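Local coordinates for protein AxyAgu115A (Amphibacillus xylanus NBRC 15112, PDB 6NPS) that acts as a family GH115 alpha-glucuronidase, probably hydrolysing the bonds that hold glucuronic acid side groups on arabinoglucuronoxylan, at residues I830-F833 and H838-V841; L862-Q867 and A880-N885; L930-Y933 and G938-L941. The protein carries 3 engineered substitutions. All blocks are in the same frame, centred on the assembly; numbering follows the deposited sequence.

Contact 1: I830-F833 and H838-V841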
ATOM      1  N   ILE A 830     -29.561  18.650  11.441  1.00 34.87           N
ATOM      2  CA  ILE A 830     -30.906  18.934  11.930  1.00 36.33           C
ATOM      3  C   ILE A 830     -31.203  17.933  13.031  1.00 34.82           C
ATOM      4  O   ILE A 830     -30.718  16.799  13.003  1.00 31.00           O
ATOM      5  CB  ILE A 830     -31.978  18.881  10.819  1.00 35.29           C
ATOM      6  CG1 ILE A 830     -32.073  17.472  10.208  1.00 31.22           C
ATOM      7  CG2 ILE A 830     -31.710  19.933   9.722  1.00 33.73           C
ATOM      8  CD1 ILE A 830     -33.258  17.334   9.262  1.00 35.09           C
ATOM      9  N   LYS A 831     -31.969  18.369  14.021  1.00 33.27           N
ATOM     10  CA  LYS A 831     -32.286  17.550  15.181  1.00 34.59           C
ATOM     11  C   LYS A 831     -33.657  17.980  15.689  1.00 35.14           C
ATOM     12  O   LYS A 831     -33.987  19.162  15.646  1.00 36.98           O
ATOM     13  CB  LYS A 831     -31.200  17.694  16.264  1.00 31.83           C
ATOM     14  CG  LYS A 831     -31.471  16.845  17.491  1.00 40.76           C
ATOM     15  CD  LYS A 831     -30.424  17.071  18.580  1.00 43.28           C
ATOM     16  CE  LYS A 831     -30.733  16.212  19.783  1.00 48.14           C
ATOM     17  NZ  LYS A 831     -29.747  16.377  20.887  1.00 48.26           N
ATOM     18  N   ALA A 832     -34.453  17.028  16.155  1.00 36.14           N
ATOM     19  CA  ALA A 832     -35.779  17.365  16.656  1.00 39.41           C
ATOM     20  C   ALA A 832     -35.714  17.910  18.078  1.00 36.57           C
ATOM     21  O   ALA A 832     -34.980  17.395  18.918  1.00 34.03           O
ATOM     22  CB  ALA A 832     -36.707  16.151  16.620  1.00 37.87           C
ATOM     23  N   PHE A 833     -36.499  18.955  18.349  1.00 38.41           N
ATOM     24  CA  PHE A 833     -36.653  19.486  19.709  1.00 38.35           C
ATOM     25  C   PHE A 833     -38.135  19.536  20.058  1.00 36.11           C
ATOM     26  O   PHE A 833     -38.951  19.918  19.206  1.00 37.76           O
ATOM     27  CB  PHE A 833     -36.067  20.908  19.845  1.00 35.81           C
ATOM     28  CG  PHE A 833     -34.579  20.950  19.803  1.00 42.01           C
ATOM     29  CD1 PHE A 833     -33.829  21.063  20.977  1.00 43.59           C
ATOM     30  CD2 PHE A 833     -33.908  20.873  18.587  1.00 41.31           C
ATOM     31  CE1 PHE A 833     -32.431  21.078  20.929  1.00 40.85           C
ATOM     32  CE2 PHE A 833     -32.527  20.895  18.537  1.00 42.04           C
ATOM     33  CZ  PHE A 833     -31.786  20.997  19.697  1.00 40.75           C
ATOM     34  N   HIS A 838     -39.945  10.525  22.868  1.00 42.50           N
ATOM     35  CA  HIS A 838     -40.016   9.450  21.882  1.00 43.22           C
ATOM     36  C   HIS A 838     -41.254   9.720  21.029  1.00 44.55           C
ATOM     37  O   HIS A 838     -42.390   9.507  21.471  1.00 43.67           O
ATOM     38  CB  HIS A 838     -40.059   8.086  22.571  1.00 47.53           C
ATOM     39  CG  HIS A 838     -38.822   7.775  23.371  1.00 57.71           C
ATOM     40  ND1 HIS A 838     -37.880   6.847  22.969  1.00 60.39           N
ATOM     41  CD2 HIS A 838     -38.364   8.286  24.541  1.00 60.61           C
ATOM     42  CE1 HIS A 838     -36.902   6.796  23.858  1.00 57.34           C
ATOM     43  NE2 HIS A 838     -37.172   7.658  24.824  1.00 59.80           N
ATOM     44  N   TYR A 839     -41.035  10.201  19.803  1.00 37.26           N
ATOM     45  CA  TYR A 839     -42.119  10.588  18.919  1.00 42.34           C
ATOM     46  C   TYR A 839     -42.726   9.361  18.252  1.00 41.59           C
ATOM     47  O   TYR A 839     -42.056   8.344  18.068  1.00 43.14           O
ATOM     48  CB  TYR A 839     -41.580  11.558  17.849  1.00 39.14           C
ATOM     49  CG  TYR A 839     -41.104  12.865  18.430  1.00 38.06           C
ATOM     50  CD1 TYR A 839     -39.747  13.148  18.569  1.00 42.87           C
ATOM     51  CD2 TYR A 839     -42.031  13.829  18.854  1.00 40.15           C
ATOM     52  CE1 TYR A 839     -39.317  14.358  19.111  1.00 40.79           C
ATOM     53  CE2 TYR A 839     -41.631  15.016  19.398  1.00 35.53           C
ATOM     54  CZ  TYR A 839     -40.280  15.291  19.525  1.00 42.76           C
ATOM     55  OH  TYR A 839     -39.905  16.504  20.081  1.00 45.17           O
ATOM     56  N   GLN A 840     -43.991   9.467  17.856  1.00 40.18           N
ATOM     57  CA  GLN A 840     -44.669   8.416  17.104  1.00 45.33           C
ATOM     58  C   GLN A 840     -45.184   8.981  15.792  1.00 42.66           C
ATOM     59  O   GLN A 840     -45.881   9.996  15.789  1.00 42.53           O
ATOM     60  CB  GLN A 840     -45.816   7.832  17.926  1.00 52.03           C
ATOM     61  CG  GLN A 840     -45.325   7.161  19.180  1.00 68.58           C
ATOM     62  CD  GLN A 840     -46.006   5.838  19.426  1.00 82.14           C
ATOM     63  OE1 GLN A 840     -46.484   5.573  20.532  1.00 87.25           O
ATOM     64  NE2 GLN A 840     -46.060   4.992  18.395  1.00 82.72           N
ATOM     65  N   VAL A 841     -44.845   8.320  14.681  1.00 44.06           N
ATOM     66  CA  VAL A 841     -45.307   8.773  13.376  1.00 45.76           C
ATOM     67  C   VAL A 841     -46.823   8.781  13.340  1.00 53.82           C
ATOM     68  O   VAL A 841     -47.499   7.866  13.835  1.00 55.80           O
ATOM     69  CB  VAL A 841     -44.719   7.916  12.240  1.00 47.02           C
ATOM     70  CG1 VAL A 841     -45.335   8.319  10.905  1.00 46.71           C
ATOM     71  CG2 VAL A 841     -43.161   8.029  12.180  1.00 42.60           C
TER
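The ring of Tyr839 overlaps the methyl of Ala832, with one ortho-to-hydroxyl carbon, CE1, lying 4.0 Å from Ala832 CB. The methyl meets the ring obliquely. The phenol end reaches further along the strand, where Tyr839 OH lies 3.5 Å from Phe833 C and 3.7 Å from Phe833 O in van der Waals contact. The hydroxyl is instead hydrogen-bonded to the carbonyl O of Pro834, one residue on. The chi1 of -65° turns Tyr839 CG back beside its own backbone N, and from there the side chain reaches across to the Ala832 methyl, bridging backbones whose CA atoms, in Ala832 and Tyr839, are 9.6 Å apart. Strand 828-833 belongs to the C-terminal domain, a beta sandwich consistent with the galactose-binding-like clan of this family, and residues 838-841 form part of the connection that leads over to strand 847-854. Ala934 touches both Ala832 and Tyr839, while a backbone hydrogen bond between Tyr839 and Val935 fixes the loop beside the end of strand 926-934. Phe833, whose CB points away from the loop, packs on Arg816 and Glu818 of strand 814-821, and Lys831 NZ forms a salt bridge with Glu433 of helix 428-440.

Contact 2: L862-Q867 and A880-N885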
ATOM      1  N   LEU A 862     -30.780   5.075  -0.235  1.00 38.98           N
ATOM      2  CA  LEU A 862     -30.914   6.294   0.543  1.00 42.02           C
ATOM      3  C   LEU A 862     -29.975   6.149   1.732  1.00 41.77           C
ATOM      4  O   LEU A 862     -30.167   5.276   2.577  1.00 39.52           O
ATOM      5  CB  LEU A 862     -32.368   6.498   0.976  1.00 43.43           C
ATOM      6  CG  LEU A 862     -32.695   7.613   1.959  1.00 46.01           C
ATOM      7  CD1 LEU A 862     -32.610   8.950   1.276  1.00 43.01           C
ATOM      8  CD2 LEU A 862     -34.113   7.404   2.519  1.00 47.87           C
ATOM      9  N   GLU A 863     -28.948   6.980   1.771  1.00 41.44           N
ATOM     10  CA  GLU A 863     -27.909   6.894   2.772  1.00 41.13           C
ATOM     11  C   GLU A 863     -27.943   8.145   3.640  1.00 39.20           C
ATOM     12  O   GLU A 863     -27.957   9.266   3.123  1.00 37.80           O
ATOM     13  CB  GLU A 863     -26.550   6.737   2.100  1.00 44.68           C
ATOM     14  CG  GLU A 863     -25.370   6.736   3.069  1.00 51.74           C
ATOM     15  CD  GLU A 863     -24.043   6.456   2.374  1.00 63.74           C
ATOM     16  OE1 GLU A 863     -23.860   6.899   1.212  1.00 67.71           O
ATOM     17  OE2 GLU A 863     -23.191   5.769   2.983  1.00 70.30           O
ATOM     18  N   PHE A 864     -27.981   7.949   4.944  1.00 36.36           N
ATOM     19  CA  PHE A 864     -27.923   9.046   5.894  1.00 32.75           C
ATOM     20  C   PHE A 864     -26.514   9.145   6.445  1.00 36.44           C
ATOM     21  O   PHE A 864     -25.891   8.131   6.778  1.00 36.41           O
ATOM     22  CB  PHE A 864     -28.885   8.826   7.061  1.00 34.93           C
ATOM     23  CG  PHE A 864     -30.312   8.905   6.705  1.00 38.96           C
ATOM     24  CD1 PHE A 864     -30.732   9.485   5.518  1.00 41.35           C
ATOM     25  CD2 PHE A 864     -31.274   8.422   7.594  1.00 45.72           C
ATOM     26  CE1 PHE A 864     -32.079   9.550   5.202  1.00 42.19           C
ATOM     27  CE2 PHE A 864     -32.629   8.498   7.291  1.00 41.40           C
ATOM     28  CZ  PHE A 864     -33.028   9.054   6.092  1.00 42.03           C
ATOM     29  N   TYR A 865     -26.046  10.364   6.608  1.00 32.04           N
ATOM     30  CA  TYR A 865     -24.856  10.647   7.397  1.00 30.08           C
ATOM     31  C   TYR A 865     -25.339  11.237   8.723  1.00 33.16           C
ATOM     32  O   TYR A 865     -25.989  12.284   8.732  1.00 34.16           O
ATOM     33  CB  TYR A 865     -23.944  11.635   6.669  1.00 31.43           C
ATOM     34  CG  TYR A 865     -23.187  11.033   5.490  1.00 36.45           C
ATOM     35  CD1 TYR A 865     -23.864  10.554   4.368  1.00 42.85           C
ATOM     36  CD2 TYR A 865     -21.793  10.965   5.499  1.00 39.20           C
ATOM     37  CE1 TYR A 865     -23.162  10.019   3.262  1.00 38.42           C
ATOM     38  CE2 TYR A 865     -21.093  10.437   4.428  1.00 42.38           C
ATOM     39  CZ  TYR A 865     -21.780   9.974   3.308  1.00 44.12           C
ATOM     40  OH  TYR A 865     -21.082   9.434   2.251  1.00 48.90           O
ATOM     41  N   LEU A 866     -25.029  10.565   9.831  1.00 29.08           N
ATOM     42  CA  LEU A 866     -25.552  10.936  11.146  1.00 36.66           C
ATOM     43  C   LEU A 866     -24.431  11.170  12.142  1.00 33.70           C
ATOM     44  O   LEU A 866     -23.399  10.492  12.113  1.00 32.43           O
ATOM     45  CB  LEU A 866     -26.467   9.844  11.726  1.00 40.18           C
ATOM     46  CG  LEU A 866     -27.602   9.361  10.848  1.00 50.75           C
ATOM     47  CD1 LEU A 866     -28.181   8.081  11.413  1.00 52.47           C
ATOM     48  CD2 LEU A 866     -28.678  10.462  10.756  1.00 54.35           C
ATOM     49  N   GLN A 867     -24.661  12.088  13.068  1.00 34.85           N
ATOM     50  CA  GLN A 867     -23.786  12.153  14.222  1.00 39.04           C
ATOM     51  C   GLN A 867     -23.803  10.801  14.934  1.00 33.82           C
ATOM     52  O   GLN A 867     -24.871  10.180  15.045  1.00 34.41           O
ATOM     53  CB  GLN A 867     -24.226  13.269  15.171  1.00 47.50           C
ATOM     54  CG  GLN A 867     -23.052  13.928  15.847  1.00 66.18           C
ATOM     55  CD  GLN A 867     -22.664  13.246  17.144  1.00 77.52           C
ATOM     56  OE1 GLN A 867     -21.489  13.212  17.506  1.00 83.69           O
ATOM     57  NE2 GLN A 867     -23.656  12.715  17.860  1.00 79.81           N
ATOM     58  N   ALA A 880     -35.817   6.162  13.051  1.00 39.04           N
ATOM     59  CA  ALA A 880     -36.306   7.344  12.354  1.00 40.36           C
ATOM     60  C   ALA A 880     -37.393   6.892  11.388  1.00 42.32           C
ATOM     61  O   ALA A 880     -37.487   5.710  11.044  1.00 43.49           O
ATOM     62  CB  ALA A 880     -35.161   8.075  11.639  1.00 39.30           C
ATOM     63  N   GLY A 881     -38.236   7.826  10.956  1.00 38.82           N
ATOM     64  CA  GLY A 881     -39.295   7.533  10.014  1.00 38.40           C
ATOM     65  C   GLY A 881     -38.908   8.075   8.646  1.00 42.72           C
ATOM     66  O   GLY A 881     -38.411   9.203   8.537  1.00 41.10           O
ATOM     67  N   ILE A 882     -39.130   7.263   7.611  1.00 43.93           N
ATOM     68  CA  ILE A 882     -38.971   7.750   6.241  1.00 47.84           C
ATOM     69  C   ILE A 882     -40.242   7.476   5.456  1.00 47.92           C
ATOM     70  O   ILE A 882     -40.854   6.409   5.579  1.00 52.07           O
ATOM     71  CB  ILE A 882     -37.754   7.155   5.501  1.00 51.15           C
ATOM     72  CG1 ILE A 882     -37.974   5.687   5.169  1.00 62.11           C
ATOM     73  CG2 ILE A 882     -36.459   7.351   6.299  1.00 50.30           C
ATOM     74  CD1 ILE A 882     -37.155   5.200   3.987  1.00 67.34           C
ATOM     75  N   GLN A 883     -40.638   8.450   4.642  1.00 45.37           N
ATOM     76  CA  GLN A 883     -41.762   8.272   3.745  1.00 45.79           C
ATOM     77  C   GLN A 883     -41.406   8.838   2.384  1.00 47.46           C
ATOM     78  O   GLN A 883     -40.984   9.996   2.278  1.00 46.97           O
ATOM     79  CB  GLN A 883     -43.005   8.951   4.279  1.00 42.93           C
ATOM     80  CG  GLN A 883     -44.180   8.791   3.369  1.00 47.63           C
ATOM     81  CD  GLN A 883     -45.388   9.479   3.921  1.00 54.75           C
ATOM     82  OE1 GLN A 883     -45.276  10.312   4.817  1.00 56.18           O
ATOM     83  NE2 GLN A 883     -46.555   9.136   3.401  1.00 56.73           N
ATOM     84  N   VAL A 884     -41.575   8.017   1.357  1.00 48.75           N
ATOM     85  CA  VAL A 884     -41.285   8.389  -0.024  1.00 48.79           C
ATOM     86  C   VAL A 884     -42.611   8.559  -0.738  1.00 50.76           C
ATOM     87  O   VAL A 884     -43.404   7.614  -0.819  1.00 51.39           O
ATOM     88  CB  VAL A 884     -40.405   7.341  -0.716  1.00 50.07           C
ATOM     89  CG1 VAL A 884     -40.242   7.651  -2.214  1.00 51.38           C
ATOM     90  CG2 VAL A 884     -39.070   7.276  -0.019  1.00 51.96           C
ATOM     91  N   ASN A 885     -42.858   9.765  -1.242  1.00 52.47           N
ATOM     92  CA  ASN A 885     -44.084  10.092  -1.987  1.00 58.91           C
ATOM     93  C   ASN A 885     -45.278   9.742  -1.097  1.00 61.74           C
ATOM     94  O   ASN A 885     -45.337  10.205   0.057  1.00 61.36           O
ATOM     95  CB  ASN A 885     -44.041   9.392  -3.345  1.00 59.14           C
ATOM     96  CG  ASN A 885     -42.867   9.851  -4.212  1.00 54.96           C
ATOM     97  OD1 ASN A 885     -42.558  11.045  -4.289  1.00 51.54           O
ATOM     98  ND2 ASN A 885     -42.219   8.897  -4.877  1.00 50.36           N
TER
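Ile882 presents two different methyls to the strand facing it, one to Leu862 and one to Phe864. Its CD1 meets Leu862 CD2 at 4.0 Å, the two chains reaching toward each other tip to tip. Its branch methyl, CG2, comes instead to the rim of the Phe864 ring, near the ring plane, 3.8 Å from Phe864 CZ and 4.1 Å from Phe864 CE2, so that the far edge of the phenyl and not its face receives the methyl. The axes of Phe864 and Ile882 cross obliquely. Ile882 divides itself this way because CG1 lies between the backbone N and the carbonyl carbon (chi1 71°), with CG2 set anti to the carbonyl carbon. Leu862 in turn holds CG away from its backbone N (chi1 172°), which carries CD2 out to Ile882 CD1.

The strands run in roughly opposite directions in the two layers of the C-terminal beta sandwich, with Leu862 and Ile882 CA atoms 10.0 Å apart, a separation bridged by side chains alone. The backbone polar groups of strand 858-866 are engaged within its own layer, for example Leu862 with Thr919 and Phe864 with Thr917. Within the same core Leu862 also touches Leu930, Ile944 and Ile946, while Phe864 lies against Ile932, and Ile882 against Ile921.

All three touching side chains are buried and wholly hydrocarbon. Cohesion here therefore rests on dispersion and exclusion of water, and the relative placement of the strands probably depends in part on the fit of methyls and ring edge.

Contact 3: L930-Y933 and G938-L941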
ATOM      1  N   LEU A 930     -39.471  13.161  -0.185  1.00 36.87           N
ATOM      2  CA  LEU A 930     -38.948  12.326   0.892  1.00 40.06           C
ATOM      3  C   LEU A 930     -39.200  13.033   2.217  1.00 41.13           C
ATOM      4  O   LEU A 930     -38.729  14.156   2.417  1.00 42.60           O
ATOM      5  CB  LEU A 930     -37.444  12.045   0.713  1.00 40.30           C
ATOM      6  CG  LEU A 930     -36.728  11.534   1.980  1.00 43.18           C
ATOM      7  CD1 LEU A 930     -37.107  10.068   2.290  1.00 41.69           C
ATOM      8  CD2 LEU A 930     -35.179  11.700   1.921  1.00 38.49           C
ATOM      9  N   ARG A 931     -39.949  12.394   3.114  1.00 43.50           N
ATOM     10  CA  ARG A 931     -40.171  12.921   4.459  1.00 39.75           C
ATOM     11  C   ARG A 931     -39.348  12.127   5.446  1.00 41.94           C
ATOM     12  O   ARG A 931     -39.383  10.892   5.427  1.00 45.61           O
ATOM     13  CB  ARG A 931     -41.647  12.856   4.850  1.00 39.06           C
ATOM     14  CG  ARG A 931     -42.519  13.758   4.039  1.00 43.35           C
ATOM     15  CD  ARG A 931     -43.990  13.700   4.445  1.00 48.23           C
ATOM     16  NE  ARG A 931     -44.716  14.696   3.670  1.00 57.49           N
ATOM     17  CZ  ARG A 931     -45.992  15.009   3.841  1.00 66.99           C
ATOM     18  NH1 ARG A 931     -46.707  14.395   4.768  1.00 71.14           N
ATOM     19  NH2 ARG A 931     -46.547  15.943   3.078  1.00 72.55           N
ATOM     20  N   ILE A 932     -38.633  12.827   6.323  1.00 37.50           N
ATOM     21  CA  ILE A 932     -37.936  12.199   7.437  1.00 39.21           C
ATOM     22  C   ILE A 932     -38.612  12.641   8.731  1.00 38.16           C
ATOM     23  O   ILE A 932     -38.725  13.847   9.015  1.00 37.09           O
ATOM     24  CB  ILE A 932     -36.448  12.553   7.439  1.00 37.52           C
ATOM     25  CG1 ILE A 932     -35.869  12.223   6.054  1.00 41.51           C
ATOM     26  CG2 ILE A 932     -35.730  11.850   8.579  1.00 35.90           C
ATOM     27  CD1 ILE A 932     -34.409  12.424   5.987  1.00 47.78           C
ATOM     28  N   TYR A 933     -39.092  11.667   9.499  1.00 39.02           N
ATOM     29  CA  TYR A 933     -39.763  11.920  10.769  1.00 38.30           C
ATOM     30  C   TYR A 933     -38.817  11.598  11.916  1.00 41.76           C
ATOM     31  O   TYR A 933     -38.118  10.570  11.895  1.00 39.57           O
ATOM     32  CB  TYR A 933     -41.021  11.060  10.935  1.00 39.85           C
ATOM     33  CG  TYR A 933     -42.159  11.302   9.994  1.00 47.12           C
ATOM     34  CD1 TYR A 933     -42.154  10.785   8.706  1.00 50.72           C
ATOM     35  CD2 TYR A 933     -43.286  12.010  10.410  1.00 50.55           C
ATOM     36  CE1 TYR A 933     -43.234  10.999   7.844  1.00 50.64           C
ATOM     37  CE2 TYR A 933     -44.365  12.227   9.556  1.00 47.88           C
ATOM     38  CZ  TYR A 933     -44.332  11.711   8.283  1.00 52.15           C
ATOM     39  OH  TYR A 933     -45.397  11.908   7.435  1.00 59.51           O
ATOM     40  N   GLY A 938     -31.695  11.444  19.974  1.00 35.84           N
ATOM     41  CA  GLY A 938     -30.341  11.218  19.509  1.00 40.00           C
ATOM     42  C   GLY A 938     -30.132  11.251  17.998  1.00 41.79           C
ATOM     43  O   GLY A 938     -28.993  11.074  17.536  1.00 38.20           O
ATOM     44  N   PHE A 939     -31.177  11.502  17.218  1.00 41.38           N
ATOM     45  CA  PHE A 939     -31.099  11.488  15.755  1.00 40.34           C
ATOM     46  C   PHE A 939     -30.687  12.873  15.271  1.00 40.64           C
ATOM     47  O   PHE A 939     -31.469  13.824  15.358  1.00 38.96           O
ATOM     48  CB  PHE A 939     -32.445  11.045  15.180  1.00 36.84           C
ATOM     49  CG  PHE A 939     -32.499  11.024  13.666  1.00 39.56           C
ATOM     50  CD1 PHE A 939     -31.947   9.976  12.949  1.00 45.07           C
ATOM     51  CD2 PHE A 939     -33.118  12.051  12.968  1.00 39.53           C
ATOM     52  CE1 PHE A 939     -31.997   9.962  11.538  1.00 42.09           C
ATOM     53  CE2 PHE A 939     -33.180  12.049  11.562  1.00 42.08           C
ATOM     54  CZ  PHE A 939     -32.629  10.996  10.851  1.00 40.52           C
ATOM     55  N   ALA A 940     -29.443  13.005  14.796  1.00 37.26           N
ATOM     56  CA  ALA A 940     -28.934  14.273  14.284  1.00 35.88           C
ATOM     57  C   ALA A 940     -28.390  14.024  12.878  1.00 39.89           C
ATOM     58  O   ALA A 940     -27.405  13.288  12.704  1.00 37.23           O
ATOM     59  CB  ALA A 940     -27.867  14.863  15.194  1.00 34.17           C
ATOM     60  N   LEU A 941     -29.043  14.615  11.880  1.00 32.51           N
ATOM     61  CA  LEU A 941     -28.829  14.246  10.492  1.00 33.05           C
ATOM     62  C   LEU A 941     -28.046  15.352   9.808  1.00 31.78           C
ATOM     63  O   LEU A 941     -28.468  16.520   9.833  1.00 33.26           O
ATOM     64  CB  LEU A 941     -30.171  14.025   9.791  1.00 32.06           C
ATOM     65  CG  LEU A 941     -30.147  13.738   8.294  1.00 32.97           C
ATOM     66  CD1 LEU A 941     -29.548  12.365   7.935  1.00 32.08           C
ATOM     67  CD2 LEU A 941     -31.596  13.784   7.805  1.00 32.48           C
TER
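Ile932 touches two side chains with its two branches. CD1, at the end of the longer branch, lies 3.6 Å from Leu941 CD2, the residues extending toward each other tip to tip. The shorter branch, CG2, meets the outer part of the Phe939 ring, 3.9 Å from both Phe939 CE2 and Phe939 CZ; here the approach is oblique to the ring, and the two side chains cross at about a right angle. The fork is set by a chi1 of -53°, which turns CG1 to lie beside the backbone N and leaves CG2 anti to it. Phe939 and Leu941, two residues apart on their segment, both extend CG away from their own backbone N, which carries the ring and CD2 across to the same isoleucine.

Around this trio, Phe864 packs on both Ile932 and Leu941, and Leu866 touches both Phe939 and Leu941. Strands 926-934 and 940-948 pair with different neighbours and lie in opposing layers, so the short connection between them forms a beta arch, not a hairpin. Just before Phe939, Gly938 adopts a positive phi (87°) that suits glycine. The other face of strand 926-934 is mixed in character: the buried Tyr933 packs with Phe847, Val841 and Ala845, while Arg931 forms a salt bridge with Glu849 through NE, its guanidinium edge faces Tyr933 OH in plane, and that hydroxyl is hydrogen-bonded to Gln883 OE1.

The strand is thus two-faced. Its inward isoleucine joins the two layers by shape and apolar contact, whereas the polar links of Arg931 and Tyr933 on the outward face run to neighbouring strands of the same layer.

Overall arrangement
All three contacts are buried in the C-terminal beta sandwich, but they differ in position. Contacts 2 and 3 lie in the core between the layers, their centres about 6 Å apart, and join the same pair of layers: 858-866 neighbours 940-948, and 879-884 neighbours 926-934, with Gly881 O 2.7 Å from Tyr933 N in a probable hydrogen bond. Contact 1, about 8 Å from contact 3 between centres, sits where a loop meets a strand; it is tied to contact 3 through Ile830 N and Leu941 O, 2.9 Å apart, another probable hydrogen bond. Contacts 2 and 3 are purely apolar across their segments, whereas contact 1 brings in a phenol whose hydroxyl needs a polar partner.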